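Local coordinates for TrwG component of type IV secretion system (Bartonella birtlesii, PDB 4JF8), which is a VirB8-family component of a type IV secretion system, probably helping to assemble the membrane-spanning secretion channel through its NTF2-like soluble domain, at residues Q51-L54 with N55-Y59; T58-Y61 with D62-Q65. One frame throughout, in Å; residues are numbered along the deposited sequence.

Contact 1: residues Q51-L54 with N55-Y59. With EDO (1,2-ethanediol), chain C.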
# COMPACT_ATOMS: atom_id res chain seq x y z
N GLN A 51 -4.57 -7.08 0.07
CA GLN A 51 -4.62 -5.62 0.07
C GLN A 51 -6.06 -5.16 0.20
O GLN A 51 -6.37 -4.22 0.94
CB GLN A 51 -4.04 -5.09 -1.24
CG GLN A 51 -4.01 -3.57 -1.28
CD GLN A 51 -3.31 -2.99 -2.49
OE1 GLN A 51 -3.90 -2.23 -3.26
NE2 GLN A 51 -2.07 -3.35 -2.67
N TYR A 52 -6.99 -5.83 -0.49
CA TYR A 52 -8.38 -5.43 -0.44
C TYR A 52 -8.98 -5.57 0.96
O TYR A 52 -9.57 -4.62 1.48
CB TYR A 52 -9.21 -6.23 -1.45
CG TYR A 52 -10.59 -5.63 -1.64
CD1 TYR A 52 -10.76 -4.52 -2.46
CD2 TYR A 52 -11.71 -6.11 -0.95
CE1 TYR A 52 -11.99 -3.92 -2.63
CE2 TYR A 52 -12.95 -5.52 -1.12
CZ TYR A 52 -13.08 -4.41 -1.94
OH TYR A 52 -14.34 -3.85 -2.12
N VAL A 53 -8.82 -6.73 1.57
CA VAL A 53 -9.41 -6.96 2.87
C VAL A 53 -8.79 -6.03 3.91
O VAL A 53 -9.49 -5.45 4.74
CB VAL A 53 -9.33 -8.45 3.29
CG1 VAL A 53 -9.77 -8.61 4.74
CG2 VAL A 53 -10.21 -9.30 2.38
N LEU A 54 -7.47 -5.87 3.88
CA LEU A 54 -6.83 -5.00 4.87
C LEU A 54 -7.32 -3.57 4.69
O LEU A 54 -7.57 -2.87 5.68
CB LEU A 54 -5.30 -5.05 4.75
CG LEU A 54 -4.65 -6.34 5.24
CD1 LEU A 54 -3.15 -6.29 4.99
CD2 LEU A 54 -4.95 -6.57 6.72
N ASN A 55 -7.41 -3.09 3.47
CA ASN A 55 -7.79 -1.68 3.27
C ASN A 55 -9.26 -1.44 3.52
O ASN A 55 -9.62 -0.35 3.98
CB ASN A 55 -7.35 -1.18 1.90
CG ASN A 55 -5.89 -0.82 1.87
OD1 ASN A 55 -5.52 0.30 2.23
ND2 ASN A 55 -5.06 -1.74 1.45
N ARG A 56 -10.10 -2.42 3.27
CA ARG A 56 -11.55 -2.24 3.43
C ARG A 56 -12.00 -2.39 4.88
O ARG A 56 -12.86 -1.65 5.35
CB ARG A 56 -12.31 -3.22 2.53
CG ARG A 56 -13.82 -3.07 2.68
CD ARG A 56 -14.61 -3.67 1.57
NE ARG A 56 -16.04 -3.65 1.84
CZ ARG A 56 -17.00 -3.79 0.93
NH1 ARG A 56 -16.71 -3.86 -0.37
NH2 ARG A 56 -18.27 -3.81 1.31
N GLU A 57 -11.41 -3.36 5.57
CA GLU A 57 -11.89 -3.70 6.91
C GLU A 57 -11.17 -2.93 8.02
O GLU A 57 -11.70 -2.77 9.11
CB GLU A 57 -11.76 -5.22 7.16
CG GLU A 57 -12.59 -6.09 6.23
CD GLU A 57 -14.08 -5.86 6.35
OE1 GLU A 57 -14.57 -5.46 7.44
OE2 GLU A 57 -14.78 -6.08 5.35
N THR A 58 -9.97 -2.45 7.77
CA THR A 58 -9.25 -1.64 8.76
C THR A 58 -9.95 -0.33 8.98
O THR A 58 -10.38 0.31 8.00
CB THR A 58 -7.81 -1.35 8.29
OG1 THR A 58 -7.06 -2.56 8.25
CG2 THR A 58 -7.12 -0.34 9.20
N TYR A 59 -10.10 0.08 10.24
CA TYR A 59 -10.50 1.45 10.53
C TYR A 59 -9.39 2.09 11.33
O TYR A 59 -9.11 1.68 12.45
CB TYR A 59 -11.84 1.56 11.31
CG TYR A 59 -12.18 3.01 11.46
CD1 TYR A 59 -12.83 3.70 10.47
CD2 TYR A 59 -11.78 3.73 12.60
CE1 TYR A 59 -13.10 5.04 10.57
CE2 TYR A 59 -12.03 5.08 12.71
CZ TYR A 59 -12.70 5.73 11.70
OH TYR A 59 -12.95 7.09 11.77
C1 EDO C . -11.65 1.67 6.00
O1 EDO C . -12.87 0.94 6.18
C2 EDO C . -11.70 2.47 4.73
O2 EDO C . -11.61 1.55 3.68

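Contact 2: residues T58-Y61 with D62-Q65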
# COMPACT_ATOMS: atom_id res chain seq x y z
N THR A 58 -9.97 -2.45 7.77
CA THR A 58 -9.25 -1.64 8.76
C THR A 58 -9.95 -0.33 8.98
O THR A 58 -10.38 0.31 8.00
CB THR A 58 -7.81 -1.35 8.29
OG1 THR A 58 -7.06 -2.56 8.25
CG2 THR A 58 -7.12 -0.34 9.20
N TYR A 59 -10.10 0.08 10.24
CA TYR A 59 -10.50 1.45 10.53
C TYR A 59 -9.39 2.09 11.33
O TYR A 59 -9.11 1.68 12.45
CB TYR A 59 -11.84 1.56 11.31
CG TYR A 59 -12.18 3.01 11.46
CD1 TYR A 59 -12.83 3.70 10.47
CD2 TYR A 59 -11.78 3.73 12.60
CE1 TYR A 59 -13.10 5.04 10.57
CE2 TYR A 59 -12.03 5.08 12.71
CZ TYR A 59 -12.70 5.73 11.70
OH TYR A 59 -12.95 7.09 11.77
N ASP A 60 -8.76 3.11 10.76
CA ASP A 60 -7.67 3.79 11.45
C ASP A 60 -7.64 5.19 10.89
O ASP A 60 -7.31 5.38 9.73
CB ASP A 60 -6.35 3.05 11.22
CG ASP A 60 -5.18 3.64 11.99
OD1 ASP A 60 -5.27 4.77 12.47
OD2 ASP A 60 -4.17 2.90 12.06
N TYR A 61 -7.95 6.18 11.71
CA TYR A 61 -7.99 7.58 11.29
C TYR A 61 -6.68 8.00 10.64
O TYR A 61 -6.67 8.84 9.73
CB TYR A 61 -8.25 8.41 12.55
CG TYR A 61 -8.58 9.86 12.35
CD1 TYR A 61 -9.86 10.24 11.97
CD2 TYR A 61 -7.64 10.85 12.60
CE1 TYR A 61 -10.19 11.57 11.82
CE2 TYR A 61 -7.96 12.19 12.45
CZ TYR A 61 -9.23 12.54 12.05
OH TYR A 61 -9.56 13.87 11.89
N ASP A 62 -5.58 7.43 11.12
CA ASP A 62 -4.24 7.76 10.60
C ASP A 62 -4.06 7.33 9.15
O ASP A 62 -3.22 7.92 8.45
CB ASP A 62 -3.13 7.11 11.43
CG ASP A 62 -3.06 7.65 12.85
OD1 ASP A 62 -3.64 8.71 13.13
OD2 ASP A 62 -2.44 6.94 13.66
N THR A 63 -4.78 6.31 8.68
CA THR A 63 -4.58 5.79 7.33
C THR A 63 -5.89 5.75 6.55
O THR A 63 -5.91 5.23 5.43
CB THR A 63 -3.94 4.40 7.36
OG1 THR A 63 -4.78 3.47 8.07
CG2 THR A 63 -2.56 4.45 8.02
N ILE A 64 -6.96 6.35 7.06
CA ILE A 64 -8.26 6.13 6.42
C ILE A 64 -8.36 6.73 5.00
O ILE A 64 -9.00 6.12 4.15
CB ILE A 64 -9.45 6.53 7.33
CG1 ILE A 64 -10.77 6.07 6.75
CG2 ILE A 64 -9.52 8.02 7.54
CD1 ILE A 64 -11.93 6.28 7.70
N GLN A 65 -7.72 7.86 4.72
CA GLN A 65 -7.76 8.36 3.35
C GLN A 65 -7.23 7.33 2.34
O GLN A 65 -7.86 7.02 1.32
CB GLN A 65 -6.96 9.67 3.25
CG GLN A 65 -7.07 10.32 1.89
CD GLN A 65 -8.43 10.92 1.66
OE1 GLN A 65 -9.28 10.41 0.91
NE2 GLN A 65 -8.67 12.00 2.36
O HOH W 1 -6.10 9.49 6.63

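Contact 1: residues Q51-L54 with N55-Y59
Y52 and R56, one helical turn apart, run side by side on the buried face of helix 42-57 and show how an i, i+4 pair can be locked at its far end. The arginine chain is extended from CG to NE, its CG anti to the backbone N (chi1 179°), which carries NH1 to within 2.9 Å of the Y52 OH. The hydroxyl lies in the guanidinium plane, at its edge, while R56 CD rests 3.7 Å from Y52 CE2. That same hydroxyl bonds to S75, and the Y52 ring meets Y169 edge-to-face. The N55 side is more exposed but still bonded: OD1 pairs with N67, and ND2 folds back onto Q51 O at 2.9 Å, reaching it from the opposite face of the Q51 carbonyl plane to N55 N. A 1,2-ethanediol, probably from the crystallisation liquor, bonds through O2 to N55 O (2.8 Å) and through O1 to R56 O (2.7 Å). T58 is the first residue to leave helical geometry; its N donates to L54 O from above the carbonyl plane at 3.2 Å, and its OG1 adds a 2.6 Å bond in that plane, on a lone pair of L54 O. So ends the helix that packs against the curved sheet of an NTF2-like fold.

Contact 2: residues T58-Y61 with D62-Q65
D60 OD1 is gripped by two groups: D62 N donates to it from above the carboxylate plane at 3.0 Å, and R102 of strand 101-112 forms a salt bridge with it through NE, while pairing through NH2 with D62 OD2. With CG anti to the backbone N (chi1 -176°), the D60 carboxylate swings round to the following turn, and D62 CB lies 3.3 Å from D60 OD1. The two carboxylates come close, D60 OD1 to D62 OD2 being 3.8 Å, but the shared arginine probably offsets much of their repulsion. The aspartate side chain accepting the amide of the residue two further on makes an Asx turn; together with the bond from T63 N to D60 O, at 2.9 Å, it bends the chain between helix 42-57 and helix 64-73. T63 stands at the N-cap position, yet its hydroxyl pairs with N67 instead of capping the helix. On the apolar side I64 CD1, in one of two conformers, comes obliquely to the Y59 ring near CE1. Y59 reaches S98 O with its own hydroxyl and packs on helix 93-97. Toward the more exposed end, a water bridges the turn to the new helix, donating to Y61 O at 3.2 Å and accepting from Q65 N at 3.0 Å.

Contact 1 and contact 2 follow directly along the chain, their centres about 9 Å apart, and they share T58 and Y59. Residues 51-57 are the last turns of helix 42-57, and T58 and Y59 lead out of it; residues 58-65 form the bend that starts helix 64-73. The centre of contact 1 sits about 4 Å from the centre of the chain and that of contact 2 about 13 Å, so the path runs outward from the middle of the domain. Strand 101-112 accompanies both, through V105 beside L54, E57 and T58, and through I103, whose backbone bonds to that of Y59. The second subunit also touches both: its Y47 packs on Q51, and its D62 and T63 meet their own counterparts. The pair thus joins two successive helices of one VirB8 domain, beside the four-stranded antiparallel sheet.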